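Local structure of probable transcriptional regulator (Pseudomonas aeruginosa, 2NNN) at residues P54-G59 with A67-V72. The protein probably acts as a DNA-binding transcription factor of the MarR family, with a winged helix-turn-helix fold. Residues are numbered along the deposited sequence; the frame is centred on the assembly and turned at random.
Sequences PQNQLG and ATIKGV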
loop_
_atom_site.group_PDB
_atom_site.type_symbol
_atom_site.label_atom_id
_atom_site.label_comp_id
_atom_site.label_asym_id
_atom_site.label_seq_id
_atom_site.Cartn_x
_atom_site.Cartn_y
_atom_site.Cartn_z
ATOM N N PRO A 54 -16.140 -12.070 15.815
ATOM C CA PRO A 54 -15.792 -10.848 16.552
ATOM C C PRO A 54 -15.102 -9.819 15.636
ATOM O O PRO A 54 -14.336 -10.215 14.752
ATOM C CB PRO A 54 -14.817 -11.346 17.624
ATOM C CG PRO A 54 -14.982 -12.836 17.673
ATOM C CD PRO A 54 -15.457 -13.268 16.341
ATOM N N GLN A 55 -15.360 -8.528 15.846
ATOM C CA GLN A 55 -14.816 -7.457 14.982
ATOM C C GLN A 55 -13.284 -7.451 14.890
ATOM O O GLN A 55 -12.724 -7.304 13.809
ATOM C CB GLN A 55 -15.308 -6.083 15.442
ATOM C CG GLN A 55 -15.055 -4.945 14.455
ATOM C CD GLN A 55 -15.683 -3.638 14.916
ATOM O OE1 GLN A 55 -15.125 -2.924 15.745
ATOM N NE2 GLN A 55 -16.854 -3.328 14.382
ATOM N N ASN A 56 -12.625 -7.622 16.027
ATOM C CA ASN A 56 -11.163 -7.618 16.100
ATOM C C ASN A 56 -10.546 -8.870 15.476
ATOM O O ASN A 56 -9.439 -8.822 14.904
ATOM C CB ASN A 56 -10.711 -7.460 17.555
ATOM C CG ASN A 56 -10.903 -6.034 18.080
ATOM O OD1 ASN A 56 -11.455 -5.146 17.392
ATOM N ND2 ASN A 56 -10.431 -5.803 19.303
ATOM N N GLN A 57 -11.273 -9.983 15.589
ATOM C CA GLN A 57 -10.898 -11.210 14.905
ATOM C C GLN A 57 -11.061 -11.063 13.401
ATOM O O GLN A 57 -10.226 -11.547 12.642
ATOM C CB GLN A 57 -11.735 -12.383 15.411
ATOM C CG GLN A 57 -11.352 -13.715 14.786
ATOM C CD GLN A 57 -11.779 -14.882 15.641
ATOM O OE1 GLN A 57 -11.176 -15.151 16.684
ATOM N NE2 GLN A 57 -12.816 -15.586 15.209
ATOM N N LEU A 58 -12.142 -10.414 12.977
ATOM C CA LEU A 58 -12.344 -10.101 11.574
ATOM C C LEU A 58 -11.137 -9.278 11.078
ATOM O O LEU A 58 -10.636 -9.487 9.980
ATOM C CB LEU A 58 -13.668 -9.350 11.362
ATOM C CG LEU A 58 -13.952 -8.820 9.939
ATOM C CD1 LEU A 58 -13.917 -9.916 8.867
ATOM C CD2 LEU A 58 -15.249 -8.004 9.831
ATOM N N GLY A 59 -10.672 -8.377 11.940
ATOM C CA GLY A 59 -9.525 -7.548 11.672
ATOM C C GLY A 59 -8.289 -8.375 11.454
ATOM O O GLY A 59 -7.568 -8.159 10.485
ATOM N N ALA A 67 -8.669 -0.343 15.281
ATOM C CA ALA A 67 -9.120 0.968 14.802
ATOM C C ALA A 67 -9.493 0.963 13.306
ATOM O O ALA A 67 -10.489 1.569 12.916
ATOM C CB ALA A 67 -8.064 2.032 15.087
ATOM N N THR A 68 -8.699 0.278 12.482
ATOM C CA THR A 68 -8.975 0.168 11.051
ATOM C C THR A 68 -10.229 -0.651 10.767
ATOM O O THR A 68 -11.095 -0.193 10.036
ATOM C CB THR A 68 -7.775 -0.420 10.273
ATOM O OG1 THR A 68 -6.590 0.290 10.633
ATOM C CG2 THR A 68 -7.974 -0.295 8.760
ATOM N N ILE A 69 -10.330 -1.852 11.339
ATOM C CA ILE A 69 -11.509 -2.680 11.128
ATOM C C ILE A 69 -12.748 -2.049 11.730
ATOM O O ILE A 69 -13.835 -2.187 11.177
ATOM C CB ILE A 69 -11.338 -4.149 11.599
ATOM C CG1 ILE A 69 -12.455 -5.026 11.019
ATOM C CG2 ILE A 69 -11.292 -4.255 13.121
ATOM C CD1 ILE A 69 -12.367 -5.243 9.516
ATOM N N LYS A 70 -12.579 -1.350 12.853
ATOM C CA LYS A 70 -13.674 -0.631 13.497
ATOM C C LYS A 70 -14.410 0.250 12.485
ATOM O O LYS A 70 -15.634 0.222 12.403
ATOM C CB LYS A 70 -13.139 0.235 14.633
ATOM C CG LYS A 70 -14.225 0.804 15.535
ATOM C CD LYS A 70 -13.635 1.685 16.634
ATOM C CE LYS A 70 -14.713 2.537 17.295
ATOM N NZ LYS A 70 -15.461 1.779 18.344
ATOM N N GLY A 71 -13.647 1.010 11.703
ATOM C CA GLY A 71 -14.209 2.019 10.825
ATOM C C GLY A 71 -14.657 1.458 9.485
ATOM O O GLY A 71 -15.583 1.991 8.864
ATOM N N VAL A 72 -13.998 0.400 9.025
ATOM C CA VAL A 72 -14.476 -0.314 7.856
ATOM C C VAL A 72 -15.863 -0.897 8.154
ATOM O O VAL A 72 -16.793 -0.728 7.355
ATOM C CB VAL A 72 -13.484 -1.420 7.406
ATOM C CG1 VAL A 72 -14.198 -2.508 6.603
ATOM C CG2 VAL A 72 -12.342 -0.815 6.623
HETATM O O HOH W 1 -16.140 -1.236 17.788
#
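Ile69 packs its side chain against the first turn of the helix that begins at Gln55, joining the two helices of the helix-turn-helix in this MarR-type winged-helix domain. Helix 66-78 holds the position of the recognition helix, which in relatives enters the major groove of DNA. The axes of the short helical segments 55-59 and 67-72 pass 8.8 Å apart and run at 110° to one another.

The apolar part of the contact is a knob-into-hole arrangement, with Ile69 seated among Gln55, Asn56, Leu58 and Gly59. Both of its branches lie over Gln55 O, a carbonyl already engaged by Gly59 N in the helix. CG1, anti to the backbone N (chi1 -165°), goes on through CD1 to Leu58, where CD1 meets CG at 3.9 Å, the two side chains crossing at about a right angle. CG2 comes nearest the carbonyl, 3.4 Å from Gln55 O, and also touches CG of the Gln55 side chain. Gly59 presents its bare CA 3.9 Å from Ile69 CB, and with no side chain between them the backbones come close, Gly59 CA lying 5.3 Å from Ile69 CA. Leu58, one wall of the hole, also packs on Arg46 and Leu47 of helix 38-50, and Met64 in the connecting loop touches Ile69.

Toward the more exposed side the two helices are linked through a water. Gln55, extended through chi1 and chi2, lies beside Ile69, the two side chains pointing opposite ways, and its OE1 makes a van der Waals contact with Lys70 CA at 3.5 Å. The aliphatic start of Lys70 runs by the same oxygen, while its bent end turns away from helix 55-61. The water bridges the two side chains, donating to Gln55 OE1 at 2.8 Å and accepting from Lys70 NZ at 3.1 Å.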